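Local coordinates for protein esterase (Rhizomucor miehei, PDB 4WY5) that probably hydrolyses carboxylic esters, as expected of a carboxylesterase with the alpha/beta hydrolase fold, at residues A154-G159 and I183-L188; Y200-L205 and L264-E269; Y211-E216 and E260-R265. One frame throughout, in Å; residues are numbered along the deposited sequence.

Contact 1 of 3, residues A154-G159 and I183-L188; sequences ALAVAG and IKTQVL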
loop_
_atom_site.group_PDB
_atom_site.type_symbol
_atom_site.label_atom_id
_atom_site.label_comp_id
_atom_site.label_asym_id
_atom_site.label_seq_id
_atom_site.Cartn_x
_atom_site.Cartn_y
_atom_site.Cartn_z
ATOM N N ALA A 154 -5.468 -13.932 -19.241
ATOM C CA ALA A 154 -5.448 -12.909 -18.188
ATOM C C ALA A 154 -5.874 -13.522 -16.842
ATOM O O ALA A 154 -7.049 -13.444 -16.453
ATOM C CB ALA A 154 -6.343 -11.744 -18.553
ATOM N N LEU A 155 -4.920 -14.141 -16.151
ATOM C CA LEU A 155 -5.216 -14.977 -14.989
ATOM C C LEU A 155 -4.350 -14.589 -13.797
ATOM O O LEU A 155 -3.163 -14.337 -13.948
ATOM C CB LEU A 155 -5.004 -16.459 -15.341
ATOM C CG LEU A 155 -5.437 -17.586 -14.397
ATOM C CD1 LEU A 155 -5.892 -18.812 -15.230
ATOM C CD2 LEU A 155 -4.326 -17.982 -13.407
ATOM N N ALA A 156 -4.955 -14.566 -12.612
ATOM C CA ALA A 156 -4.270 -14.207 -11.371
ATOM C C ALA A 156 -4.626 -15.188 -10.249
ATOM O O ALA A 156 -5.693 -15.806 -10.291
ATOM C CB ALA A 156 -4.644 -12.795 -10.975
ATOM N N VAL A 157 -3.744 -15.375 -9.271
ATOM C CA VAL A 157 -4.148 -16.132 -8.084
ATOM C C VAL A 157 -3.968 -15.238 -6.862
ATOM O O VAL A 157 -2.993 -14.484 -6.773
ATOM C CB VAL A 157 -3.367 -17.480 -7.898
ATOM C CG1 VAL A 157 -3.544 -18.357 -9.099
ATOM C CG2 VAL A 157 -1.905 -17.246 -7.701
ATOM N N ALA A 158 -4.928 -15.300 -5.942
ATOM C CA ALA A 158 -4.906 -14.470 -4.737
ATOM C C ALA A 158 -5.503 -15.214 -3.531
ATOM O O ALA A 158 -6.448 -15.993 -3.697
ATOM C CB ALA A 158 -5.661 -13.158 -4.988
ATOM N N GLY A 159 -4.949 -14.983 -2.330
ATOM C CA GLY A 159 -5.476 -15.578 -1.104
ATOM C C GLY A 159 -5.015 -14.934 0.207
ATOM O O GLY A 159 -4.018 -14.193 0.237
ATOM N N ILE A 183 0.184 -18.280 -14.946
ATOM C CA ILE A 183 -0.209 -17.292 -13.939
ATOM C C ILE A 183 0.478 -15.936 -14.157
ATOM O O ILE A 183 1.708 -15.860 -14.136
ATOM C CB ILE A 183 0.095 -17.823 -12.519
ATOM C CG1 ILE A 183 -0.642 -19.148 -12.303
ATOM C CG2 ILE A 183 -0.325 -16.819 -11.445
ATOM C CD1 ILE A 183 -0.156 -19.931 -11.099
ATOM N N LYS A 184 -0.303 -14.873 -14.374
ATOM C CA LYS A 184 0.289 -13.551 -14.658
ATOM C C LYS A 184 0.626 -12.702 -13.408
ATOM O O LYS A 184 1.394 -11.734 -13.515
ATOM C CB LYS A 184 -0.623 -12.724 -15.585
ATOM C CG LYS A 184 -0.978 -13.399 -16.929
ATOM C CD LYS A 184 0.275 -13.967 -17.641
ATOM C CE LYS A 184 -0.038 -14.522 -19.041
ATOM N NZ LYS A 184 -0.910 -15.746 -19.039
ATOM N N THR A 185 0.063 -13.040 -12.243
ATOM C CA THR A 185 0.429 -12.361 -10.989
ATOM C C THR A 185 -0.041 -13.180 -9.764
ATOM O O THR A 185 -0.986 -13.963 -9.854
ATOM C CB THR A 185 -0.144 -10.893 -10.934
ATOM O OG1 THR A 185 0.477 -10.145 -9.873
ATOM C CG2 THR A 185 -1.657 -10.884 -10.760
ATOM N N GLN A 186 0.682 -13.050 -8.650
ATOM C CA GLN A 186 0.313 -13.673 -7.378
ATOM C C GLN A 186 0.065 -12.572 -6.320
ATOM O O GLN A 186 0.897 -11.671 -6.152
ATOM C CB GLN A 186 1.411 -14.640 -6.896
ATOM C CG GLN A 186 2.858 -14.052 -6.852
ATOM C CD GLN A 186 3.938 -15.054 -6.364
ATOM O OE1 GLN A 186 3.729 -15.815 -5.410
ATOM N NE2 GLN A 186 5.099 -15.044 -7.028
ATOM N N VAL A 187 -1.075 -12.635 -5.630
ATOM C CA VAL A 187 -1.417 -11.672 -4.572
ATOM C C VAL A 187 -1.426 -12.388 -3.217
ATOM O O VAL A 187 -2.215 -13.322 -2.995
ATOM C CB VAL A 187 -2.797 -10.985 -4.825
ATOM C CG1 VAL A 187 -3.154 -10.042 -3.683
ATOM C CG2 VAL A 187 -2.807 -10.231 -6.170
ATOM N N LEU A 188 -0.526 -11.981 -2.324
ATOM C CA LEU A 188 -0.257 -12.737 -1.098
ATOM C C LEU A 188 -0.577 -11.904 0.147
ATOM O O LEU A 188 0.187 -11.006 0.499
ATOM C CB LEU A 188 1.219 -13.193 -1.064
ATOM C CG LEU A 188 1.850 -13.743 -2.368
ATOM C CD1 LEU A 188 3.350 -14.071 -2.225
ATOM C CD2 LEU A 188 1.104 -14.960 -2.948
#

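Contact 2 of 3, residues Y200-L205 and L264-E269; sequences YESYKL and LRDEGE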
loop_
_atom_site.group_PDB
_atom_site.type_symbol
_atom_site.label_atom_id
_atom_site.label_comp_id
_atom_site.label_asym_id
_atom_site.label_seq_id
_atom_site.Cartn_x
_atom_site.Cartn_y
_atom_site.Cartn_z
ATOM N N TYR A 200 11.973 -15.344 14.549
ATOM C CA TYR A 200 11.621 -13.963 14.226
ATOM C C TYR A 200 11.045 -13.193 15.425
ATOM O O TYR A 200 10.244 -13.727 16.213
ATOM C CB TYR A 200 10.615 -13.937 13.052
ATOM C CG TYR A 200 11.120 -14.575 11.765
ATOM C CD1 TYR A 200 11.909 -13.853 10.862
ATOM C CD2 TYR A 200 10.800 -15.895 11.453
ATOM C CE1 TYR A 200 12.371 -14.438 9.687
ATOM C CE2 TYR A 200 11.253 -16.490 10.289
ATOM C CZ TYR A 200 12.034 -15.760 9.407
ATOM O OH TYR A 200 12.475 -16.359 8.243
ATOM N N GLU A 201 11.418 -11.918 15.514
ATOM C CA GLU A 201 11.066 -11.064 16.648
ATOM C C GLU A 201 9.545 -10.904 16.802
ATOM O O GLU A 201 9.041 -10.830 17.929
ATOM C CB GLU A 201 11.722 -9.676 16.481
ATOM C CG GLU A 201 11.414 -8.652 17.589
ATOM C CD GLU A 201 12.072 -7.276 17.356
ATOM O OE1 GLU A 201 12.265 -6.880 16.179
ATOM O OE2 GLU A 201 12.366 -6.571 18.352
ATOM N N SER A 202 8.807 -10.890 15.687
ATOM C CA SER A 202 7.359 -10.691 15.780
ATOM C C SER A 202 6.634 -11.876 16.429
ATOM O O SER A 202 5.569 -11.698 17.016
ATOM C CB SER A 202 6.756 -10.378 14.405
ATOM O OG SER A 202 7.145 -11.306 13.424
ATOM N N TYR A 203 7.224 -13.069 16.363
ATOM C CA TYR A 203 6.683 -14.251 17.052
ATOM C C TYR A 203 6.644 -14.009 18.556
ATOM O O TYR A 203 5.628 -14.229 19.224
ATOM C CB TYR A 203 7.526 -15.484 16.714
ATOM C CG TYR A 203 7.095 -16.811 17.331
ATOM C CD1 TYR A 203 7.697 -17.298 18.494
ATOM C CD2 TYR A 203 6.131 -17.610 16.716
ATOM C CE1 TYR A 203 7.325 -18.529 19.045
ATOM C CE2 TYR A 203 5.755 -18.849 17.257
ATOM C CZ TYR A 203 6.351 -19.300 18.423
ATOM O OH TYR A 203 5.977 -20.520 18.965
ATOM N N LYS A 204 7.746 -13.479 19.066
ATOM C CA LYS A 204 7.881 -13.172 20.474
ATOM C C LYS A 204 6.935 -12.042 20.900
ATOM O O LYS A 204 6.233 -12.173 21.906
ATOM C CB LYS A 204 9.346 -12.820 20.766
ATOM C CG LYS A 204 9.641 -12.330 22.170
ATOM C CD LYS A 204 11.137 -11.971 22.313
ATOM C CE LYS A 204 11.441 -10.540 21.836
ATOM N NZ LYS A 204 12.834 -10.087 22.143
ATOM N N LEU A 205 6.907 -10.941 20.142
ATOM C CA LEU A 205 6.091 -9.775 20.514
ATOM C C LEU A 205 4.576 -10.000 20.538
ATOM O O LEU A 205 3.892 -9.427 21.386
ATOM C CB LEU A 205 6.371 -8.582 19.594
ATOM C CG LEU A 205 7.728 -7.856 19.506
ATOM C CD1 LEU A 205 8.909 -8.605 20.093
ATOM C CD2 LEU A 205 8.023 -7.390 18.082
ATOM N N LEU A 264 3.340 -13.641 12.175
ATOM C CA LEU A 264 3.845 -14.010 10.839
ATOM C C LEU A 264 4.438 -12.831 10.049
ATOM O O LEU A 264 4.833 -12.990 8.885
ATOM C CB LEU A 264 2.721 -14.640 10.008
ATOM C CG LEU A 264 2.004 -15.893 10.542
ATOM C CD1 LEU A 264 0.870 -16.299 9.599
ATOM C CD2 LEU A 264 2.995 -17.045 10.717
ATOM N N ARG A 265 4.522 -11.661 10.682
ATOM C CA ARG A 265 4.898 -10.438 9.967
ATOM C C ARG A 265 6.267 -10.499 9.297
ATOM O O ARG A 265 6.388 -10.303 8.075
ATOM C CB ARG A 265 4.868 -9.251 10.932
ATOM C CG ARG A 265 5.185 -7.912 10.314
ATOM C CD ARG A 265 5.234 -6.840 11.393
ATOM N NE ARG A 265 6.517 -6.825 12.089
ATOM C CZ ARG A 265 6.749 -6.154 13.217
ATOM N NH1 ARG A 265 5.777 -5.455 13.789
ATOM N NH2 ARG A 265 7.955 -6.182 13.774
ATOM N N ASP A 266 7.280 -10.817 10.100
ATOM C CA ASP A 266 8.663 -10.701 9.675
ATOM C C ASP A 266 9.030 -11.799 8.679
ATOM O O ASP A 266 9.868 -11.596 7.803
ATOM C CB ASP A 266 9.611 -10.778 10.891
ATOM C CG ASP A 266 9.479 -9.591 11.841
ATOM O OD1 ASP A 266 8.793 -8.609 11.499
ATOM O OD2 ASP A 266 10.080 -9.639 12.943
ATOM N N GLU A 267 8.417 -12.972 8.816
ATOM C CA GLU A 267 8.712 -14.047 7.879
ATOM C C GLU A 267 8.025 -13.766 6.553
ATOM O O GLU A 267 8.508 -14.177 5.488
ATOM C CB GLU A 267 8.295 -15.408 8.447
ATOM C CG GLU A 267 6.805 -15.701 8.446
ATOM C CD GLU A 267 6.487 -16.919 9.304
ATOM O OE1 GLU A 267 6.810 -16.865 10.512
ATOM O OE2 GLU A 267 5.937 -17.929 8.781
ATOM N N GLY A 268 6.913 -13.040 6.605
ATOM C CA GLY A 268 6.300 -12.573 5.387
ATOM C C GLY A 268 7.203 -11.572 4.684
ATOM O O GLY A 268 7.380 -11.641 3.464
ATOM N N GLU A 269 7.794 -10.648 5.441
ATOM C CA GLU A 269 8.628 -9.620 4.817
ATOM C C GLU A 269 9.931 -10.254 4.307
ATOM O O GLU A 269 10.493 -9.816 3.305
ATOM C CB GLU A 269 8.918 -8.462 5.801
ATOM C CG GLU A 269 7.651 -7.759 6.323
ATOM C CD GLU A 269 7.910 -6.530 7.192
ATOM O OE1 GLU A 269 9.091 -6.154 7.422
ATOM O OE2 GLU A 269 6.910 -5.930 7.668
HETATM O O HOH W 1 11.468 -7.360 13.592
#

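Contact 3 of 3, residues Y211-E216 and E260-R265; sequences YILSAE and ESDVLR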
loop_
_atom_site.group_PDB
_atom_site.type_symbol
_atom_site.label_atom_id
_atom_site.label_comp_id
_atom_site.label_asym_id
_atom_site.label_seq_id
_atom_site.Cartn_x
_atom_site.Cartn_y
_atom_site.Cartn_z
ATOM N N TYR A 211 -3.046 -11.488 21.331
ATOM C CA TYR A 211 -3.477 -11.076 19.985
ATOM C C TYR A 211 -4.181 -12.239 19.289
ATOM O O TYR A 211 -3.983 -13.401 19.670
ATOM C CB TYR A 211 -2.286 -10.587 19.145
ATOM C CG TYR A 211 -1.645 -9.312 19.663
ATOM C CD1 TYR A 211 -0.663 -9.349 20.656
ATOM C CD2 TYR A 211 -2.031 -8.068 19.166
ATOM C CE1 TYR A 211 -0.077 -8.184 21.136
ATOM C CE2 TYR A 211 -1.448 -6.889 19.630
ATOM C CZ TYR A 211 -0.476 -6.954 20.618
ATOM O OH TYR A 211 0.094 -5.800 21.091
ATOM N N ILE A 212 -4.961 -11.939 18.246
ATOM C CA ILE A 212 -5.880 -12.927 17.670
ATOM C C ILE A 212 -5.209 -14.235 17.182
ATOM O O ILE A 212 -5.809 -15.305 17.299
ATOM C CB ILE A 212 -6.761 -12.299 16.509
ATOM C CG1 ILE A 212 -7.705 -13.346 15.906
ATOM C CG2 ILE A 212 -5.931 -11.640 15.429
ATOM C CD1 ILE A 212 -8.221 -12.999 14.515
ATOM N N LEU A 213 -3.985 -14.192 16.658
ATOM C CA LEU A 213 -3.315 -15.459 16.300
ATOM C C LEU A 213 -2.088 -15.761 17.191
ATOM O O LEU A 213 -1.023 -15.174 17.019
ATOM C CB LEU A 213 -2.900 -15.440 14.823
ATOM C CG LEU A 213 -1.954 -16.549 14.341
ATOM C CD1 LEU A 213 -2.607 -17.910 14.366
ATOM C CD2 LEU A 213 -1.383 -16.239 12.954
ATOM N N SER A 214 -2.239 -16.705 18.122
ATOM C CA SER A 214 -1.190 -17.036 19.105
ATOM C C SER A 214 -0.170 -18.094 18.661
ATOM O O SER A 214 -0.399 -18.857 17.725
ATOM C CB SER A 214 -1.848 -17.507 20.401
ATOM O OG SER A 214 -2.303 -18.843 20.264
ATOM N N ALA A 215 0.960 -18.149 19.353
ATOM C CA ALA A 215 1.932 -19.214 19.111
ATOM C C ALA A 215 1.306 -20.600 19.347
ATOM O O ALA A 215 1.664 -21.577 18.685
ATOM C CB ALA A 215 3.152 -19.031 19.997
ATOM N N GLU A 216 0.353 -20.659 20.275
ATOM C CA GLU A 216 -0.405 -21.876 20.585
ATOM C C GLU A 216 -1.363 -22.278 19.455
ATOM O O GLU A 216 -1.497 -23.469 19.134
ATOM C CB GLU A 216 -1.192 -21.669 21.887
ATOM C CG GLU A 216 -1.654 -22.938 22.596
ATOM C CD GLU A 216 -2.928 -22.728 23.428
ATOM O OE1 GLU A 216 -3.814 -21.943 22.999
ATOM O OE2 GLU A 216 -3.035 -23.335 24.521
ATOM N N GLU A 260 1.061 -5.273 10.801
ATOM C CA GLU A 260 2.003 -4.771 11.807
ATOM C C GLU A 260 2.022 -5.596 13.097
ATOM O O GLU A 260 3.092 -5.902 13.614
ATOM C CB GLU A 260 1.719 -3.293 12.162
ATOM C CG GLU A 260 2.718 -2.749 13.210
ATOM C CD GLU A 260 2.527 -1.279 13.556
ATOM O OE1 GLU A 260 1.357 -0.868 13.764
ATOM O OE2 GLU A 260 3.545 -0.538 13.644
ATOM N N SER A 261 0.848 -5.931 13.629
ATOM C CA SER A 261 0.769 -6.693 14.876
ATOM C C SER A 261 0.358 -8.139 14.593
ATOM O O SER A 261 -0.809 -8.522 14.786
ATOM C CB SER A 261 -0.218 -6.039 15.850
ATOM O OG SER A 261 0.271 -4.787 16.322
ATOM N N ASP A 262 1.335 -8.940 14.167
ATOM C CA ASP A 262 1.084 -10.274 13.640
ATOM C C ASP A 262 2.363 -11.103 13.741
ATOM O O ASP A 262 3.394 -10.702 13.183
ATOM C CB ASP A 262 0.599 -10.166 12.176
ATOM C CG ASP A 262 0.279 -11.520 11.537
ATOM O OD1 ASP A 262 0.524 -12.573 12.172
ATOM O OD2 ASP A 262 -0.215 -11.531 10.370
ATOM N N VAL A 263 2.288 -12.271 14.398
ATOM C CA VAL A 263 3.468 -13.148 14.568
ATOM C C VAL A 263 4.142 -13.511 13.240
ATOM O O VAL A 263 5.366 -13.655 13.189
ATOM C CB VAL A 263 3.134 -14.487 15.323
ATOM C CG1 VAL A 263 2.743 -14.216 16.747
ATOM C CG2 VAL A 263 2.027 -15.263 14.624
ATOM N N LEU A 264 3.340 -13.641 12.175
ATOM C CA LEU A 264 3.845 -14.010 10.839
ATOM C C LEU A 264 4.438 -12.831 10.049
ATOM O O LEU A 264 4.833 -12.990 8.885
ATOM C CB LEU A 264 2.721 -14.640 10.008
ATOM C CG LEU A 264 2.004 -15.893 10.542
ATOM C CD1 LEU A 264 0.870 -16.299 9.599
ATOM C CD2 LEU A 264 2.995 -17.045 10.717
ATOM N N ARG A 265 4.522 -11.661 10.682
ATOM C CA ARG A 265 4.898 -10.438 9.967
ATOM C C ARG A 265 6.267 -10.499 9.297
ATOM O O ARG A 265 6.388 -10.303 8.075
ATOM C CB ARG A 265 4.868 -9.251 10.932
ATOM C CG ARG A 265 5.185 -7.912 10.314
ATOM C CD ARG A 265 5.234 -6.840 11.393
ATOM N NE ARG A 265 6.517 -6.825 12.089
ATOM C CZ ARG A 265 6.749 -6.154 13.217
ATOM N NH1 ARG A 265 5.777 -5.455 13.789
ATOM N NH2 ARG A 265 7.955 -6.182 13.774
HETATM O O HOH W 2 0.403 -4.168 19.054
HETATM O O HOH W 3 -0.051 -12.733 15.879
#

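Contact 1 of 3, residues A154-G159 and I183-L188
Strand 155-159 and strand 185-188 run parallel, their axes 12° apart and 4.8 Å from each other at closest approach, with Val157 beside Gln186 and Ala158 beside Val187. They are neighbouring central strands of the alpha/beta hydrolase sheet and the two arms of a beta-alpha-beta crossover through helix 162-176. Four backbone bonds join the segments: Lys184 N donates to Leu155 O at 2.9 Å, and Val157 N to Thr185 O at 3.2 Å with a nearly straight N-H...O angle of 168°. Val157 then uses its own carbonyl, Val187 N reaching Val157 O at 2.9 Å, so this residue is gripped at both its backbone polar atoms. Gly159 N closes the series on Val187 O at 3.3 Å; Gly159 is the first glycine of a GxSxG sequence consistent with the nucleophile elbow of this fold.

Two different side-chain layers flank these bonds. On the face turned to helix 162-176, Val157 and Ile183 meet at about a right angle, their CG2 methyls 4.1 Å apart, while Leu155 brings CD2 against Ile183 CG1. Gln186 shares this face and extends its amide onward to Pro252 O. The opposite face carries Ala156, Ala158, Thr185 and Val187, and here Ala156 packs on Leu315 and Tyr319 of helix 302-319. Lys184 bends at chi2 and chi4, and its NZ bonds to Glu153 O and Ala181 O.

Thr185 sends its two branches to different partners. With OG1 opposite the backbone N (chi1 -166°), the hydroxyl turns to Pro253 O and His314 NE2, whereas the methyl is left facing the neighbouring strand, where Thr185 CG2 lies 3.6 Å from Ala156 CB.

Contact 2 of 3, residues Y200-L205 and L264-E269
Ser202 and Asp266 exchange polar contacts in both directions. Ser202 N, in the first turn of its helix, donates to Asp266 OD2 at 3.3 Å, reaching it from above the carboxylate plane (56° out). In return Asp266 N makes a weak bond of 3.4 Å to Ser202 OG. The hydroxyl stands between the backbone N and carbonyl carbon (chi1 51°), which turns it to the start of the other helix, where it also bonds to Val263 O.

A salt bridge between neighbours on the same helix fixes the other carboxylate oxygen. Arg265 NE meets Asp266 OD1 at 3.0 Å on the syn side, in the guanidinium plane but tilted from that of the carboxylate, while Arg265 NH1 bonds to Glu260 O. Ser202 CB lies over one face of that guanidinium. A water bridges the helices, donating to Glu201 OE1 and to Asp266 OD2, each at 2.7 Å; it probably eases the nearness of two like-charged groups.

Helix 265-277 is the connecting helix of a beta-alpha-beta crossover between strands 254-259 and 282-287 of the alpha/beta hydrolase sheet. Segment 200-205, from the chain following strand 185-189, packs over its first turn, the two short helical segments being nearly antiparallel at 162°.

Apolar contact is concentrated on Tyr200. Glu267 CB sits over one face of the ring, 3.9 Å from the centroid, as a CH-pi contact, and Asp266 CB is 3.8 Å from Tyr200 CD1. The polar ends part company: Tyr200 OH bonds to Glu241 OE2, and the Glu267 carboxylate to Thr193 N, Ala194 N and His197 ND1.

Contact 3 of 3, residues Y211-E216 and E260-R265
The Tyr211 ring and Ser261 meet at a slant, Ser261 CB lying 4.1 Å from Tyr211 CE2, while Phe206 forms an edge-to-face pair with the same ring. Segment 260-265 is the loop after strand 254-259 of the alpha/beta hydrolase sheet. A water joins the hydroxyls of Tyr211 and Ser261: it is 2.6 Å from Tyr211 OH and donates to Ser261 OG. The second flat group, the Arg265 guanidinium, sends NH1 to Glu260 O at 2.7 Å; the donor lies in the carbonyl plane, though the oxygen is tilted 21° from the guanidinium plane. This bond ties the two ends of segment 260-265 together.

The third flat group is the Asp262 carboxylate. It stands where alpha/beta hydrolases commonly carry the acid of the catalytic triad, and Asp262 OD2 is hydrogen-bonded to His292 ND1, an arrangement consistent with a Ser161-His292-Asp262 triad. The other oxygen, Asp262 OD1, caps Leu264 N at 3.0 Å, the donor standing above the carboxylate plane (60° out), closing an Asx turn. A type I turn from Asp262 to Arg265, in which Arg265 N donates to Asp262 O, carries the loop into helix 265-277, so backbone and side chain of Asp262 both hold the bend, which probably helps to position the carboxylate.

Apolar packing from segment 211-216 rests on Leu213. Its chi1 of 168° carries CG to the turn, and CD2 is the branch that touches: Leu213 CD2 is 3.9 Å from Val263 CG2 and 4.0 Å from Leu264 CD1, and the side chain crosses each partner at about a right angle. Leu213 and Leu264 also touch His292, lining the presumed triad. A second water links the backbones, donating to Leu213 O at 2.9 Å and accepting from Val263 N at 2.8 Å.

Contact 1 belongs to the core: its centre is about 11 Å from that of the chain, and it relies on backbone bonds between strands with mostly apolar side chains. Contacts 2 and 3 lie farther out, their centres at about 18 and 16 Å. Centred about 8 Å apart, they share Leu264 and Arg265 and touch where Tyr203 OH lies 3.4 Å from Ala215 CB. Contact 2, partly exposed, is the more charged, its helices joined by side-chain bonds and a water; contact 3, buried, is joined by apolar packing and two waters beside the presumed triad acid. Contact 1 instead approaches that site through Gly159, before the presumed nucleophile.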